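Long-range contacts in probable dehydrogenase (Mesorhizobium loti, PDB 3T37), which probably oxidises the 4-hydroxymethyl group of pyridoxine, using FAD, as a member of the GMC oxidoreductase family: residues A85-H90 against S456-H461; S279-H284 against C294-P299. All blocks are in the same frame, centred on the assembly; numbering follows the deposited sequence.

Contact 1 (A85-H90 against S456-H461); sequences AGRAHH and SVITHH. With FAD (flavin-adenine dinucleotide), chain B.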
loop_
_atom_site.group_PDB
_atom_site.type_symbol
_atom_site.label_atom_id
_atom_site.label_comp_id
_atom_site.label_asym_id
_atom_site.label_seq_id
_atom_site.Cartn_x
_atom_site.Cartn_y
_atom_site.Cartn_z
ATOM N N ALA A 85 -3.027 19.583 -40.234
ATOM C CA ALA A 85 -3.495 19.964 -41.566
ATOM C C ALA A 85 -4.692 20.901 -41.480
ATOM O O ALA A 85 -5.608 20.830 -42.301
ATOM C CB ALA A 85 -3.851 18.720 -42.386
ATOM N N GLY A 86 -4.696 21.766 -40.470
ATOM C CA GLY A 86 -5.771 22.730 -40.304
ATOM C C GLY A 86 -7.115 22.110 -39.926
ATOM O O GLY A 86 -8.121 22.811 -39.870
ATOM N N ARG A 87 -7.145 20.806 -39.650
ATOM C CA ARG A 87 -8.404 20.148 -39.299
ATOM C C ARG A 87 -8.918 20.550 -37.910
ATOM O O ARG A 87 -8.137 20.689 -36.965
ATOM C CB ARG A 87 -8.259 18.618 -39.366
ATOM C CG ARG A 87 -7.977 18.039 -40.752
ATOM C CD ARG A 87 -8.126 16.504 -40.736
ATOM N NE ARG A 87 -7.086 15.883 -39.936
ATOM C CZ ARG A 87 -7.275 14.973 -38.989
ATOM N NH1 ARG A 87 -8.486 14.516 -38.683
ATOM N NH2 ARG A 87 -6.218 14.502 -38.349
ATOM N N ALA A 88 -10.232 20.740 -37.793
ATOM C CA ALA A 88 -10.883 20.870 -36.483
ATOM C C ALA A 88 -11.331 19.478 -36.055
ATOM O O ALA A 88 -11.590 18.632 -36.909
ATOM C CB ALA A 88 -12.075 21.795 -36.573
ATOM N N HIS A 89 -11.430 19.237 -34.750
ATOM C CA HIS A 89 -11.765 17.901 -34.252
ATOM C C HIS A 89 -13.034 17.846 -33.397
ATOM O O HIS A 89 -13.344 18.786 -32.651
ATOM C CB HIS A 89 -10.588 17.353 -33.440
ATOM C CG HIS A 89 -9.334 17.219 -34.236
ATOM N ND1 HIS A 89 -8.901 16.015 -34.742
ATOM C CD2 HIS A 89 -8.433 18.147 -34.643
ATOM C CE1 HIS A 89 -7.780 16.203 -35.415
ATOM N NE2 HIS A 89 -7.477 17.487 -35.376
ATOM N N HIS A 90 -13.751 16.727 -33.489
ATOM C CA HIS A 90 -14.928 16.492 -32.648
ATOM C C HIS A 90 -14.519 15.754 -31.380
ATOM O O HIS A 90 -13.918 14.680 -31.443
ATOM C CB HIS A 90 -15.985 15.684 -33.420
ATOM C CG HIS A 90 -16.650 16.456 -34.516
ATOM N ND1 HIS A 90 -15.949 17.250 -35.401
ATOM C CD2 HIS A 90 -17.955 16.571 -34.867
ATOM C CE1 HIS A 90 -16.789 17.817 -36.248
ATOM N NE2 HIS A 90 -18.014 17.418 -35.947
ATOM N N SER A 456 -4.309 12.169 -40.733
ATOM C CA SER A 456 -4.858 10.922 -40.196
ATOM C C SER A 456 -5.168 10.909 -38.699
ATOM O O SER A 456 -5.963 10.074 -38.245
ATOM C CB SER A 456 -3.896 9.762 -40.497
ATOM O OG SER A 456 -2.828 9.751 -39.563
ATOM N N VAL A 457 -4.556 11.796 -37.918
ATOM C CA VAL A 457 -4.695 11.661 -36.463
ATOM C C VAL A 457 -6.085 12.072 -35.993
ATOM O O VAL A 457 -6.672 13.034 -36.504
ATOM C CB VAL A 457 -3.624 12.439 -35.663
ATOM C CG1 VAL A 457 -2.234 11.772 -35.805
ATOM C CG2 VAL A 457 -3.586 13.917 -36.098
ATOM N N ILE A 458 -6.603 11.324 -35.023
ATOM C CA ILE A 458 -7.864 11.653 -34.379
ATOM C C ILE A 458 -7.708 11.503 -32.872
ATOM O O ILE A 458 -6.788 10.832 -32.384
ATOM C CB ILE A 458 -9.017 10.739 -34.850
ATOM C CG1 ILE A 458 -8.703 9.269 -34.557
ATOM C CG2 ILE A 458 -9.277 10.935 -36.325
ATOM C CD1 ILE A 458 -9.891 8.327 -34.878
ATOM N N THR A 459 -8.609 12.128 -32.129
ATOM C CA THR A 459 -8.523 12.050 -30.684
ATOM C C THR A 459 -8.703 10.629 -30.169
ATOM O O THR A 459 -9.515 9.854 -30.693
ATOM C CB THR A 459 -9.558 12.966 -29.998
ATOM O OG1 THR A 459 -9.492 12.745 -28.585
ATOM C CG2 THR A 459 -10.986 12.686 -30.514
ATOM N N HIS A 460 -7.952 10.291 -29.127
ATOM C CA HIS A 460 -8.103 8.997 -28.476
ATOM C C HIS A 460 -9.153 9.141 -27.384
ATOM O O HIS A 460 -9.480 8.170 -26.706
ATOM C CB HIS A 460 -6.779 8.588 -27.845
ATOM C CG HIS A 460 -6.635 7.114 -27.630
ATOM N ND1 HIS A 460 -7.710 6.270 -27.467
ATOM C CD2 HIS A 460 -5.528 6.335 -27.547
ATOM C CE1 HIS A 460 -7.275 5.036 -27.296
ATOM N NE2 HIS A 460 -5.955 5.047 -27.332
ATOM N N HIS A 461 -9.651 10.371 -27.212
ATOM C CA HIS A 461 -10.667 10.708 -26.203
ATOM C C HIS A 461 -10.149 10.686 -24.762
ATOM O O HIS A 461 -10.860 10.232 -23.865
ATOM C CB HIS A 461 -11.901 9.781 -26.290
ATOM C CG HIS A 461 -12.560 9.750 -27.635
ATOM N ND1 HIS A 461 -13.332 10.791 -28.114
ATOM C CD2 HIS A 461 -12.592 8.790 -28.591
ATOM C CE1 HIS A 461 -13.785 10.483 -29.314
ATOM N NE2 HIS A 461 -13.354 9.273 -29.628
HETATM P PA FAD B . -16.791 12.332 -17.156
HETATM O O1A FAD B . -16.921 12.819 -18.577
HETATM O O2A FAD B . -16.829 10.815 -17.059
HETATM O O5B FAD B . -17.961 12.915 -16.225
HETATM C C5B FAD B . -18.282 14.283 -16.221
HETATM C C4B FAD B . -19.752 14.352 -15.830
HETATM O O4B FAD B . -20.077 15.659 -15.403
HETATM C C3B FAD B . -20.675 14.019 -16.990
HETATM O O3B FAD B . -21.608 13.065 -16.513
HETATM C C2B FAD B . -21.315 15.362 -17.321
HETATM O O2B FAD B . -22.605 15.275 -17.891
HETATM C C1B FAD B . -21.318 16.049 -15.962
HETATM N N9A FAD B . -21.278 17.515 -16.031
HETATM C C8A FAD B . -20.453 18.279 -16.821
HETATM N N7A FAD B . -20.713 19.584 -16.551
HETATM C C5A FAD B . -21.661 19.666 -15.600
HETATM C C6A FAD B . -22.283 20.747 -14.975
HETATM N N6A FAD B . -21.876 22.002 -15.194
HETATM N N1A FAD B . -23.246 20.500 -14.012
HETATM C C2A FAD B . -23.593 19.203 -13.688
HETATM N N3A FAD B . -22.974 18.141 -14.313
HETATM C C4A FAD B . -22.022 18.367 -15.256
HETATM N N1 FAD B . -10.878 5.719 -21.010
HETATM C C2 FAD B . -10.317 4.479 -20.824
HETATM O O2 FAD B . -9.553 4.288 -19.884
HETATM N N3 FAD B . -10.573 3.447 -21.700
HETATM C C4 FAD B . -11.399 3.654 -22.777
HETATM O O4 FAD B . -11.632 2.736 -23.558
HETATM C C4X FAD B . -11.973 4.900 -22.971
HETATM N N5 FAD B . -12.794 5.100 -24.047
HETATM C C5X FAD B . -13.388 6.331 -24.255
HETATM C C6 FAD B . -14.232 6.492 -25.351
HETATM C C7 FAD B . -14.852 7.705 -25.569
HETATM C C7M FAD B . -15.761 7.888 -26.753
HETATM C C8 FAD B . -14.617 8.746 -24.685
HETATM C C8M FAD B . -15.282 10.048 -24.955
HETATM C C9 FAD B . -13.769 8.599 -23.580
HETATM C C9A FAD B . -13.152 7.373 -23.360
HETATM N N10 FAD B . -12.307 7.173 -22.279
HETATM C C10 FAD B . -11.720 5.935 -22.083
HETATM C "C1'" FAD B . -12.003 8.282 -21.323
HETATM C "C2'" FAD B . -12.777 8.152 -20.029
HETATM O "O2'" FAD B . -14.097 7.760 -20.331
HETATM C "C3'" FAD B . -12.768 9.508 -19.355
HETATM O "O3'" FAD B . -11.441 10.005 -19.298
HETATM C "C4'" FAD B . -13.336 9.411 -17.950
HETATM O "O4'" FAD B . -14.669 8.960 -18.046
HETATM C "C5'" FAD B . -13.280 10.800 -17.322
HETATM O "O5'" FAD B . -14.085 10.831 -16.176
HETATM P P FAD B . -14.449 12.250 -15.515
HETATM O O1P FAD B . -15.120 11.986 -14.177
HETATM O O2P FAD B . -13.171 13.087 -15.407
HETATM O O3P FAD B . -15.452 12.980 -16.535
HETATM O O HOH W 1 -10.235 13.973 -33.322
#

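Contact 2 (S279-H284 against C294-P299); sequences SGIGPH and CLIDMP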
loop_
_atom_site.group_PDB
_atom_site.type_symbol
_atom_site.label_atom_id
_atom_site.label_comp_id
_atom_site.label_asym_id
_atom_site.label_seq_id
_atom_site.Cartn_x
_atom_site.Cartn_y
_atom_site.Cartn_z
ATOM N N SER A 279 -17.660 31.054 -12.848
ATOM C CA SER A 279 -17.787 31.491 -11.463
ATOM C C SER A 279 -16.840 32.621 -11.084
ATOM O O SER A 279 -16.783 32.999 -9.902
ATOM C CB SER A 279 -17.532 30.318 -10.523
ATOM O OG SER A 279 -18.454 29.276 -10.763
ATOM N N GLY A 280 -16.098 33.160 -12.056
ATOM C CA GLY A 280 -15.168 34.247 -11.769
ATOM C C GLY A 280 -13.781 33.769 -11.353
ATOM O O GLY A 280 -12.951 34.545 -10.854
ATOM N N ILE A 281 -13.513 32.484 -11.571
ATOM C CA ILE A 281 -12.246 31.898 -11.125
ATOM C C ILE A 281 -11.471 31.374 -12.316
ATOM O O ILE A 281 -11.829 30.328 -12.895
ATOM C CB ILE A 281 -12.506 30.729 -10.153
ATOM C CG1 ILE A 281 -13.372 31.185 -8.972
ATOM C CG2 ILE A 281 -11.212 30.171 -9.630
ATOM C CD1 ILE A 281 -13.817 30.005 -8.100
ATOM N N GLY A 282 -10.404 32.076 -12.685
ATOM C CA GLY A 282 -9.652 31.720 -13.880
ATOM C C GLY A 282 -8.783 32.866 -14.347
ATOM O O GLY A 282 -8.611 33.855 -13.630
ATOM N N PRO A 283 -8.238 32.751 -15.562
ATOM C CA PRO A 283 -7.355 33.819 -16.040
ATOM C C PRO A 283 -8.166 35.110 -16.264
ATOM O O PRO A 283 -9.130 35.119 -17.040
ATOM C CB PRO A 283 -6.788 33.251 -17.361
ATOM C CG PRO A 283 -7.211 31.748 -17.377
ATOM C CD PRO A 283 -8.479 31.717 -16.584
ATOM N N HIS A 284 -7.785 36.166 -15.548
ATOM C CA HIS A 284 -8.426 37.485 -15.611
ATOM C C HIS A 284 -8.689 37.949 -17.045
ATOM O O HIS A 284 -9.795 38.415 -17.371
ATOM C CB HIS A 284 -7.541 38.496 -14.874
ATOM C CG HIS A 284 -8.201 39.817 -14.596
ATOM N ND1 HIS A 284 -7.570 40.827 -13.899
ATOM C CD2 HIS A 284 -9.423 40.297 -14.929
ATOM C CE1 HIS A 284 -8.382 41.863 -13.797
ATOM N NE2 HIS A 284 -9.510 41.574 -14.416
ATOM N N CYS A 294 -13.856 38.897 -12.848
ATOM C CA CYS A 294 -12.820 38.077 -12.220
ATOM C C CYS A 294 -12.803 38.274 -10.715
ATOM O O CYS A 294 -12.545 39.383 -10.221
ATOM C CB CYS A 294 -11.427 38.396 -12.776
ATOM S SG CYS A 294 -10.108 37.314 -12.068
ATOM N N LEU A 295 -13.059 37.193 -9.987
ATOM C CA LEU A 295 -13.039 37.235 -8.534
ATOM C C LEU A 295 -11.724 36.647 -8.033
ATOM O O LEU A 295 -11.185 37.077 -7.005
ATOM C CB LEU A 295 -14.238 36.461 -7.979
ATOM C CG LEU A 295 -15.612 37.020 -8.377
ATOM C CD1 LEU A 295 -16.753 36.050 -8.042
ATOM C CD2 LEU A 295 -15.851 38.355 -7.688
ATOM N N ILE A 296 -11.204 35.660 -8.761
ATOM C CA ILE A 296 -9.941 35.023 -8.386
ATOM C C ILE A 296 -9.119 34.748 -9.632
ATOM O O ILE A 296 -9.491 33.905 -10.447
ATOM C CB ILE A 296 -10.162 33.692 -7.643
ATOM C CG1 ILE A 296 -11.076 33.888 -6.425
ATOM C CG2 ILE A 296 -8.827 33.096 -7.200
ATOM C CD1 ILE A 296 -11.265 32.605 -5.590
ATOM N N ASP A 297 -8.010 35.470 -9.784
ATOM C CA ASP A 297 -7.178 35.351 -10.978
ATOM C C ASP A 297 -6.332 34.093 -10.848
ATOM O O ASP A 297 -5.359 34.062 -10.089
ATOM C CB ASP A 297 -6.289 36.595 -11.116
ATOM C CG ASP A 297 -5.426 36.579 -12.382
ATOM O OD1 ASP A 297 -5.697 35.789 -13.315
ATOM O OD2 ASP A 297 -4.474 37.383 -12.457
ATOM N N MET A 298 -6.706 33.046 -11.571
ATOM C CA MET A 298 -5.912 31.812 -11.561
ATOM C C MET A 298 -5.500 31.442 -12.976
ATOM O O MET A 298 -6.245 30.778 -13.696
ATOM C CB MET A 298 -6.680 30.668 -10.901
ATOM C CG MET A 298 -6.835 30.851 -9.413
ATOM S SD MET A 298 -7.558 29.421 -8.600
ATOM C CE MET A 298 -6.085 28.426 -8.314
ATOM N N PRO A 299 -4.315 31.902 -13.383
ATOM C CA PRO A 299 -3.836 31.818 -14.766
ATOM C C PRO A 299 -3.779 30.406 -15.340
ATOM O O PRO A 299 -3.904 30.291 -16.564
ATOM C CB PRO A 299 -2.426 32.415 -14.682
ATOM C CG PRO A 299 -2.536 33.407 -13.531
ATOM C CD PRO A 299 -3.415 32.698 -12.527
#

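Contact 1 (A85-H90 against S456-H461)
Arg87 meets Val457 with the edge of its guanidinium, turned toward the carbonyl oxygen at the start of strand 457-459. That strand pairs antiparallel with strand 309-318 in the large sheet of this GMC oxidoreductase, and 85-90, the end of a loop that leads into strand 90-91, runs alongside it. The modelled gap from Arg87 NH2 to Val457 O, 2.4 Å, is too short to take literally, although the bond is nearly straight at 169°; a weak second bond comes from NH1 to the same oxygen. Arg87 NH2 also packs 3.5 Å from Val457 CG2. Its chain reaches there by bending at chi3, -68°, and beyond the contact NH1 forms a salt bridge with Glu361 while NH2 bonds to Ala454 O.

His89 approaches from the same loop. Its CE1 rests over one face of the Arg87 guanidinium, offset toward the rim, and the ring edge meets Val457 O in plane, with CE1 3.5 Å from that oxygen. ND1 is 2.8 Å from a water, which accepts from Thr459 N and so ties the loop to the strand; Thr84 OG1 holds NE2 on the ring's far side. His90 O lies 3.7 Å from Thr459 CG2.

That methyl also lies against one face of His461, while the opposite face takes FAD C7M over its centre, 3.7 Å above the plane; His461 CB lies 3.3 Å from FAD C8. With an alanine here the flavin's C7 methyl would probably lose the imidazole face it rests on, opening a gap between it and Thr459. An ST turn sets the backbone of His461: its N donates to Thr459 OG1 at 2.7 Å, and Asp307 OD2 is hydrogen-bonded to that same hydroxyl.

Contact 2 (S279-H284 against C294-P299)
Ile281 and Ile296 lie side by side, pointing the same way from two short parallel strands that form a beta-alpha-beta unit with helix 284-290 between them. Ile281 CG2, anti to its own backbone N, is the branch that touches: it lies 4.2 Å from Ile296 CB and 3.9 Å from Met298 SD. The Met298 chain runs alongside Ile281. Around them, Ile301 packs on Ile281, Ala485 and Leu486 on Ile296, and Leu483 on Met298.

Asp297 points to the other face, where OD1 takes His284 N at 3.1 Å, met from above the carboxylate plane, so the strand's side chain grips an amide in the first turn of the helix. His284 turns its ring to Cys294 instead: CD2 is 3.5 Å from Cys294 CB, and the sulfur sits obliquely to the ring.

Between the strands, Gly280 O accepts from both Leu295 N and Ile296 N. Gly280, with positive phi, is also the C-prime residue of the Schellman motif ending helix 268-278, and a side chain there would clash with Leu295 CD1. Gly282 N lies almost in line with the Ile296 C=O bond (C=O...N 174°), whereas Met298 N reaches Gly282 O, 2.9 Å away, from above the carbonyl plane.

Contact 2 falls in sequence between the halves of contact 1: residues 85-90 come first, then 279-284 and 294-299, and last 456-461. The two do not touch; their centres are 30 Å apart and their nearest atoms about 21 Å. They share no sheet. Contact 1 includes strand 457-459 of the antiparallel sheet and reaches the flavin ring, whereas contact 2 is a separate two-stranded unit following helix 268-278, itself preceded by strand 262-265 of the parallel five-stranded sheet. The side chain of Ser279 is about 9 Å from FAD, so contact 1 touches the flavin end, while contact 2 stands off on the adenine side without touching the cofactor.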